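Putative adhesin (Bacteroides fragilis NCTC 9343, PDB 3PET) is a putative lipoprotein of unestablished function whose right-handed beta-helix resembles the head of auto-transporter adhesins and which probably takes part in cell adhesion. Local coordinates at residues A[35-40]-A[84-89]; A[13-18]-A[41-46]. One frame throughout, in Å; residues are numbered along the deposited sequence.

Interaction 1: residues A[35-40]-A[84-89]; sequences TQSTDG and TITSPT
Gln36 reaches along the neighbouring strand to the backbone of Pro88, and its side chain is worth following outward. CB sits on the same face of the sheet as Ser87. Because CG is anti to the backbone N (chi1 176°) and the chain stays extended, CG passes 3.3 Å from Pro88 O, and Gln36 CD lies 3.6 Å from the same Pro88 O. There Gln36 NE2 donates to Pro88 O at 3.0 Å, a fairly straight bond that lies close to the plane of the glutamine amide. The other end of that amide, OE1, accepts from Thr108 N, so both ends of the group are held and its flip is settled.

On the other face, Thr86 OG1 donates to Thr35 O at 2.9 Å, coming from well above the carbonyl plane. Between the two faces runs the parallel ladder: Thr35 N to Ile85 O, Ser37 N to Ser87 O at 2.9 Å, and a weak bond from Ser87 N to Thr35 O. In the conformer modelled here, Ser37 CB rests 3.4 Å from Thr86 OG1, while Ser37 OG lies against the proline ring, 3.6 Å from Pro88 CG, and hydrogen-bonds to Lys41 O. A water bridges Ser37 O and Pro88 O where the strands give out.

Thr35 O thus takes a hydroxyl as well as a weak backbone N-H. The chemistry implies that the hydroxyl reinforces pairing within the strands, whereas past Thr35 and Thr86 the link passes to Ser37 N on Ser87 O, the Gln36 amide on Pro88 O and the bridging water.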
ATOM      1  N   THR A  35       5.806 -15.844  20.140  1.00 18.01           N
ATOM      2  CA  THR A  35       6.162 -17.235  20.375  1.00 19.94           C
ATOM      3  C   THR A  35       4.969 -17.931  21.024  1.00 23.18           C
ATOM      4  O   THR A  35       4.402 -17.411  21.985  1.00 21.58           O
ATOM      5  CB  THR A  35       7.423 -17.356  21.275  1.00 28.37           C
ATOM      6  OG1 THR A  35       8.509 -16.660  20.662  1.00 28.63           O
ATOM      7  CG2 THR A  35       7.829 -18.843  21.526  1.00 25.33           C
ATOM      8  N   GLN A  36       4.594 -19.109  20.509  1.00 19.28           N
ATOM      9  CA  GLN A  36       3.561 -19.902  21.151  1.00 18.63           C
ATOM     10  C   GLN A  36       4.257 -20.671  22.272  1.00 20.68           C
ATOM     11  O   GLN A  36       5.171 -21.447  21.988  1.00 21.65           O
ATOM     12  CB  GLN A  36       2.859 -20.816  20.149  1.00 20.25           C
ATOM     13  CG  GLN A  36       1.818 -21.733  20.810  1.00 22.51           C
ATOM     14  CD  GLN A  36       1.027 -22.520  19.804  1.00 31.10           C
ATOM     15  OE1 GLN A  36       1.555 -22.989  18.790  1.00 26.04           O
ATOM     16  NE2 GLN A  36      -0.250 -22.724  20.099  1.00 15.68           N
ATOM     17  N   SER A  37       3.862 -20.429  23.530  1.00 15.58           N
ATOM     18  CA  SER A  37       4.510 -21.100  24.669  0.50 15.98           C
ATOM     19  C   SER A  37       4.190 -22.587  24.689  1.00 21.70           C
ATOM     20  O   SER A  37       3.121 -23.015  24.228  1.00 22.70           O
ATOM     21  CB  SER A  37       4.135 -20.460  26.003  0.50 17.28           C
ATOM     22  OG  SER A  37       2.758 -20.600  26.306  0.50 24.25           O
ATOM     23  N   THR A  38       5.148 -23.376  25.188  1.00 19.95           N
ATOM     24  CA  THR A  38       5.005 -24.834  25.282  1.00 21.71           C
ATOM     25  C   THR A  38       4.986 -25.227  26.764  1.00 25.95           C
ATOM     26  O   THR A  38       4.937 -26.403  27.060  1.00 27.66           O
ATOM     27  CB  THR A  38       6.127 -25.555  24.500  1.00 27.51           C
ATOM     28  OG1 THR A  38       7.379 -25.132  25.019  1.00 30.47           O
ATOM     29  CG2 THR A  38       6.063 -25.295  23.008  1.00 29.78           C
ATOM     30  N   ASP A  39       5.053 -24.252  27.685  1.00 23.84           N
ATOM     31  CA  ASP A  39       5.056 -24.506  29.140  1.00 25.78           C
ATOM     32  C   ASP A  39       3.859 -23.802  29.861  1.00 29.68           C
ATOM     33  O   ASP A  39       3.924 -23.565  31.065  1.00 29.21           O
ATOM     34  CB  ASP A  39       6.401 -24.049  29.769  1.00 27.98           C
ATOM     35  CG  ASP A  39       6.777 -22.600  29.520  1.00 32.79           C
ATOM     36  OD1 ASP A  39       5.919 -21.834  29.035  1.00 30.52           O
ATOM     37  OD2 ASP A  39       7.916 -22.221  29.855  1.00 46.13           O
ATOM     38  N   GLY A  40       2.812 -23.483  29.105  1.00 27.30           N
ATOM     39  CA  GLY A  40       1.589 -22.837  29.579  1.00 27.53           C
ATOM     40  C   GLY A  40       1.713 -21.398  30.056  1.00 29.85           C
ATOM     41  O   GLY A  40       0.801 -20.879  30.700  1.00 30.92           O
ATOM     42  N   THR A  84       8.446  -8.586  22.605  1.00 16.52           N
ATOM     43  CA  THR A  84       8.451 -10.039  22.638  1.00 16.38           C
ATOM     44  C   THR A  84       7.188 -10.481  23.358  1.00 21.51           C
ATOM     45  O   THR A  84       6.952 -10.109  24.514  1.00 20.28           O
ATOM     46  CB  THR A  84       9.762 -10.528  23.268  1.00 28.36           C
ATOM     47  OG1 THR A  84      10.810 -10.177  22.365  1.00 28.35           O
ATOM     48  CG2 THR A  84       9.792 -12.038  23.484  1.00 29.20           C
ATOM     49  N   ILE A  85       6.351 -11.252  22.646  1.00 17.87           N
ATOM     50  CA  ILE A  85       5.060 -11.703  23.170  1.00 16.64           C
ATOM     51  C   ILE A  85       4.990 -13.243  23.167  1.00 21.12           C
ATOM     52  O   ILE A  85       5.424 -13.888  22.212  1.00 18.37           O
ATOM     53  CB  ILE A  85       3.897 -11.089  22.329  1.00 17.73           C
ATOM     54  CG1 ILE A  85       4.041  -9.554  22.140  1.00 17.54           C
ATOM     55  CG2 ILE A  85       2.516 -11.448  22.932  1.00 16.32           C
ATOM     56  CD1 ILE A  85       2.867  -8.853  21.309  1.00 18.27           C
ATOM     57  N   THR A  86       4.451 -13.825  24.239  1.00 19.88           N
ATOM     58  CA  THR A  86       4.255 -15.265  24.285  1.00 19.79           C
ATOM     59  C   THR A  86       2.977 -15.579  25.030  1.00 21.95           C
ATOM     60  O   THR A  86       2.646 -14.940  26.030  1.00 19.96           O
ATOM     61  CB  THR A  86       5.483 -16.082  24.794  1.00 29.57           C
ATOM     62  OG1 THR A  86       5.160 -17.480  24.732  1.00 36.34           O
ATOM     63  CG2 THR A  86       5.926 -15.721  26.169  1.00 24.18           C
ATOM     64  N   SER A  87       2.255 -16.575  24.508  1.00 18.42           N
ATOM     65  CA  SER A  87       1.022 -17.079  25.093  1.00 18.02           C
ATOM     66  C   SER A  87       0.805 -18.539  24.650  1.00 22.49           C
ATOM     67  O   SER A  87       1.358 -18.931  23.623  1.00 23.04           O
ATOM     68  CB  SER A  87      -0.162 -16.201  24.692  1.00 19.37           C
ATOM     69  OG  SER A  87      -0.463 -16.362  23.311  1.00 24.15           O
ATOM     70  N   PRO A  88      -0.001 -19.353  25.380  1.00 20.22           N
ATOM     71  CA  PRO A  88      -0.241 -20.739  24.933  1.00 20.41           C
ATOM     72  C   PRO A  88      -1.025 -20.826  23.607  1.00 23.46           C
ATOM     73  O   PRO A  88      -0.834 -21.782  22.852  1.00 22.96           O
ATOM     74  CB  PRO A  88      -1.049 -21.337  26.094  1.00 22.83           C
ATOM     75  CG  PRO A  88      -0.667 -20.493  27.291  1.00 27.03           C
ATOM     76  CD  PRO A  88      -0.648 -19.108  26.685  1.00 21.83           C
ATOM     77  N   THR A  89      -1.930 -19.853  23.334  1.00 19.08           N
ATOM     78  CA  THR A  89      -2.749 -19.861  22.131  1.00 19.22           C
ATOM     79  C   THR A  89      -2.796 -18.490  21.465  1.00 22.17           C
ATOM     80  O   THR A  89      -2.631 -17.473  22.141  1.00 21.91           O
ATOM     81  CB  THR A  89      -4.206 -20.341  22.417  1.00 24.55           C
ATOM     82  OG1 THR A  89      -4.887 -19.373  23.218  1.00 27.48           O
ATOM     83  CG2 THR A  89      -4.288 -21.746  23.030  1.00 20.43           C
TER
HETATM   84  O   HOH W   1       8.685 -14.105  21.182  1.00 25.97           O
HETATM   85  O   HOH W   2       0.196 -24.176  23.557  1.00 39.08           O

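Interaction 2: residues A[13-18]-A[41-46]; sequences TRDYKV and KTDLQI
Tyr16 has CG anti to the carbonyl carbon (chi1 -48°), which lays its ring along the strand opposite, while Leu44 has CG anti to the backbone N (chi1 173°) and sends CD2 up to that ring. Tyr16 CD1 and Leu44 CD2 meet at 3.8 Å. Further out, Ile46 CD1 approaches obliquely, 3.6 Å from Tyr16 CE1, and also touches the ring's hydroxyl end. Leu44 O lies at the ring edge, near its plane, and accepts an almost straight bond from Tyr16 N at 2.9 Å. One pair back, Arg14 and Ile46 exchange both of their backbone bonds.

The other face is polar. Asp15 and Asp43 bring carboxylates together with their planes 77° apart, and Asp15 OD1 stands 2.5 Å from Asp43 OD1, close enough that the pair probably shares a proton. Asp15 OD1 also stands 3.1 Å from Leu44 O, another acceptor. Beside them Thr13 CG2 packs on Gln45 CB at 3.8 Å.

Past the paired residues the chain makes an inverse gamma turn centred on Lys17, after which Val18 CG2 meets Thr42 CG2 and a water joins Val18 O to Thr42 O. Val58 backs Tyr16, Val18 and Leu44, and Val53 of helix 50-53 covers Tyr16 and Ile46. One face is thus largely apolar, with Tyr16, Leu44 and Ile46 turned inward and Arg14 at its margin, and the other is polar and turned outward. On antiparallel strands near the chain's N-terminus, this fits an end cap on the right-handed beta-helix, whose later coils stack in parallel.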
ATOM      1  N   THR A  13      14.826  -4.113  29.585  1.00 23.41           N
ATOM      2  CA  THR A  13      13.742  -5.014  29.281  1.00 21.98           C
ATOM      3  C   THR A  13      12.723  -4.819  30.383  1.00 25.80           C
ATOM      4  O   THR A  13      13.028  -4.999  31.576  1.00 24.60           O
ATOM      5  CB  THR A  13      14.151  -6.483  29.131  1.00 27.65           C
ATOM      6  OG1 THR A  13      15.041  -6.629  28.035  1.00 29.16           O
ATOM      7  CG2 THR A  13      12.951  -7.386  28.894  1.00 25.60           C
ATOM      8  N   ARG A  14      11.520  -4.436  29.988  1.00 22.13           N
ATOM      9  CA  ARG A  14      10.435  -4.313  30.944  0.50 21.32           C
ATOM     10  C   ARG A  14       9.546  -5.538  30.783  1.00 23.90           C
ATOM     11  O   ARG A  14       9.148  -5.885  29.666  1.00 20.07           O
ATOM     12  CB  ARG A  14       9.671  -2.997  30.766  0.50 20.80           C
ATOM     13  CG  ARG A  14       8.594  -2.761  31.806  0.50 24.94           C
ATOM     14  CD  ARG A  14       8.225  -1.295  31.834  0.50 29.12           C
ATOM     15  NE  ARG A  14       7.015  -1.043  32.615  0.50 33.69           N
ATOM     16  CZ  ARG A  14       6.477   0.160  32.788  0.50 43.82           C
ATOM     17  NH1 ARG A  14       7.047   1.234  32.255  0.50 24.55           N
ATOM     18  NH2 ARG A  14       5.368   0.300  33.505  0.50 27.64           N
ATOM     19  N   ASP A  15       9.293  -6.226  31.886  1.00 24.19           N
ATOM     20  CA  ASP A  15       8.458  -7.417  31.891  1.00 24.98           C
ATOM     21  C   ASP A  15       7.099  -7.050  32.456  1.00 30.66           C
ATOM     22  O   ASP A  15       7.016  -6.469  33.545  1.00 30.46           O
ATOM     23  CB  ASP A  15       9.119  -8.542  32.699  1.00 27.35           C
ATOM     24  CG  ASP A  15       8.407  -9.877  32.629  1.00 40.65           C
ATOM     25  OD1 ASP A  15       7.616 -10.074  31.701  1.00 40.93           O
ATOM     26  OD2 ASP A  15       8.668 -10.734  33.494  1.00 53.43           O
ATOM     27  N   TYR A  16       6.035  -7.355  31.697  1.00 27.03           N
ATOM     28  CA  TYR A  16       4.651  -7.111  32.097  1.00 26.84           C
ATOM     29  C   TYR A  16       3.978  -8.454  32.330  1.00 33.35           C
ATOM     30  O   TYR A  16       3.805  -9.261  31.392  1.00 32.61           O
ATOM     31  CB  TYR A  16       3.880  -6.289  31.034  1.00 27.19           C
ATOM     32  CG  TYR A  16       4.587  -5.045  30.526  1.00 27.52           C
ATOM     33  CD1 TYR A  16       5.644  -5.138  29.624  1.00 28.61           C
ATOM     34  CD2 TYR A  16       4.150  -3.773  30.884  1.00 28.80           C
ATOM     35  CE1 TYR A  16       6.294  -4.002  29.146  1.00 28.57           C
ATOM     36  CE2 TYR A  16       4.789  -2.621  30.401  1.00 29.71           C
ATOM     37  CZ  TYR A  16       5.842  -2.743  29.504  1.00 36.49           C
ATOM     38  OH  TYR A  16       6.500  -1.635  29.001  1.00 42.09           O
ATOM     39  N   LYS A  17       3.617  -8.713  33.578  1.00 31.95           N
ATOM     40  CA  LYS A  17       2.943  -9.958  33.941  1.00 33.46           C
ATOM     41  C   LYS A  17       1.464  -9.768  33.637  1.00 37.64           C
ATOM     42  O   LYS A  17       0.684  -9.367  34.498  1.00 40.89           O
ATOM     43  CB  LYS A  17       3.205 -10.321  35.414  1.00 37.46           C
ATOM     44  N   VAL A  18       1.111  -9.955  32.376  1.00 29.97           N
ATOM     45  CA  VAL A  18      -0.246  -9.761  31.870  1.00 27.12           C
ATOM     46  C   VAL A  18      -1.081 -11.035  32.067  1.00 29.99           C
ATOM     47  O   VAL A  18      -0.532 -12.135  32.178  1.00 29.70           O
ATOM     48  CB  VAL A  18      -0.196  -9.337  30.372  1.00 28.35           C
ATOM     49  CG1 VAL A  18       0.451  -7.973  30.210  1.00 27.26           C
ATOM     50  CG2 VAL A  18       0.530 -10.369  29.507  1.00 28.20           C
ATOM     51  N   LYS A  41       2.818 -20.730  29.729  1.00 24.43           N
ATOM     52  CA  LYS A  41       3.063 -19.373  30.212  1.00 22.94           C
ATOM     53  C   LYS A  41       2.613 -18.257  29.267  1.00 23.82           C
ATOM     54  O   LYS A  41       2.636 -18.416  28.051  1.00 23.02           O
ATOM     55  CB  LYS A  41       4.553 -19.205  30.515  1.00 25.98           C
ATOM     56  CG  LYS A  41       4.948 -19.950  31.794  1.00 33.24           C
ATOM     57  CD  LYS A  41       6.359 -19.646  32.253  1.00 41.92           C
ATOM     58  CE  LYS A  41       6.761 -20.450  33.476  1.00 51.27           C
ATOM     59  NZ  LYS A  41       5.727 -20.451  34.553  1.00 63.59           N
ATOM     60  N   THR A  42       2.203 -17.125  29.850  1.00 19.63           N
ATOM     61  CA  THR A  42       1.846 -15.892  29.142  1.00 19.67           C
ATOM     62  C   THR A  42       2.853 -14.830  29.577  1.00 24.26           C
ATOM     63  O   THR A  42       3.111 -14.693  30.764  1.00 23.97           O
ATOM     64  CB  THR A  42       0.380 -15.474  29.373  1.00 26.40           C
ATOM     65  OG1 THR A  42      -0.445 -16.496  28.840  1.00 24.65           O
ATOM     66  CG2 THR A  42       0.030 -14.163  28.687  1.00 24.61           C
ATOM     67  N   ASP A  43       3.456 -14.116  28.620  1.00 21.58           N
ATOM     68  CA  ASP A  43       4.436 -13.104  28.981  1.00 21.16           C
ATOM     69  C   ASP A  43       4.547 -12.023  27.912  1.00 23.63           C
ATOM     70  O   ASP A  43       4.274 -12.252  26.733  1.00 21.68           O
ATOM     71  CB  ASP A  43       5.821 -13.748  29.248  1.00 23.60           C
ATOM     72  CG  ASP A  43       6.794 -12.801  29.941  1.00 36.09           C
ATOM     73  OD1 ASP A  43       6.394 -12.171  30.970  1.00 33.49           O
ATOM     74  OD2 ASP A  43       7.902 -12.593  29.398  1.00 39.90           O
ATOM     75  N   LEU A  44       4.903 -10.820  28.364  1.00 19.73           N
ATOM     76  CA  LEU A  44       5.138  -9.670  27.521  1.00 19.17           C
ATOM     77  C   LEU A  44       6.383  -8.984  27.990  1.00 22.81           C
ATOM     78  O   LEU A  44       6.480  -8.608  29.168  1.00 20.09           O
ATOM     79  CB  LEU A  44       3.942  -8.685  27.522  1.00 18.92           C
ATOM     80  CG  LEU A  44       4.188  -7.353  26.782  1.00 21.37           C
ATOM     81  CD1 LEU A  44       4.315  -7.551  25.257  1.00 19.01           C
ATOM     82  CD2 LEU A  44       3.127  -6.350  27.112  1.00 20.75           C
ATOM     83  N   GLN A  45       7.354  -8.839  27.067  1.00 19.56           N
ATOM     84  CA  GLN A  45       8.587  -8.110  27.339  1.00 19.75           C
ATOM     85  C   GLN A  45       8.798  -7.073  26.292  1.00 22.74           C
ATOM     86  O   GLN A  45       8.593  -7.334  25.098  1.00 21.66           O
ATOM     87  CB  GLN A  45       9.821  -9.018  27.426  1.00 21.96           C
ATOM     88  CG  GLN A  45       9.668 -10.133  28.441  1.00 35.87           C
ATOM     89  CD  GLN A  45      10.932 -10.884  28.703  1.00 57.34           C
ATOM     90  OE1 GLN A  45      11.823 -11.012  27.847  1.00 49.29           O
ATOM     91  NE2 GLN A  45      11.010 -11.430  29.903  1.00 57.21           N
ATOM     92  N   ILE A  46       9.214  -5.886  26.731  1.00 20.87           N
ATOM     93  CA  ILE A  46       9.516  -4.788  25.814  1.00 19.88           C
ATOM     94  C   ILE A  46      10.945  -4.340  26.096  1.00 22.45           C
ATOM     95  O   ILE A  46      11.289  -3.999  27.229  1.00 20.61           O
ATOM     96  CB  ILE A  46       8.482  -3.635  25.836  1.00 22.83           C
ATOM     97  CG1 ILE A  46       7.050  -4.191  25.496  1.00 23.93           C
ATOM     98  CG2 ILE A  46       8.892  -2.542  24.806  1.00 21.87           C
ATOM     99  CD1 ILE A  46       5.859  -3.251  25.684  1.00 29.99           C
TER
HETATM  100  O   HOH W   3       1.817 -13.197  32.715  1.00 36.79           O

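Overall arrangement
Interactions 1 and 2 lie with their centres about 11 Å apart, toward the same end of the elongated chain. Strand 82-87 joins them: it runs parallel to strand 31-36 in interaction 1 and antiparallel to strand 43-47, which in turn pairs with strand 11-16 in interaction 2. Thr84 N to Gln45 O and Asp43 N to Thr86 O, both 2.8 Å, are the probable hydrogen bonds across the seam. Along the chain the segments alternate, 13-18, 35-40, 41-46 and 84-89, with residues 35-40 leading straight into 41-46. The local sheet therefore changes from antiparallel at its N-terminal margin to the parallel stacking that the beta-helix continues.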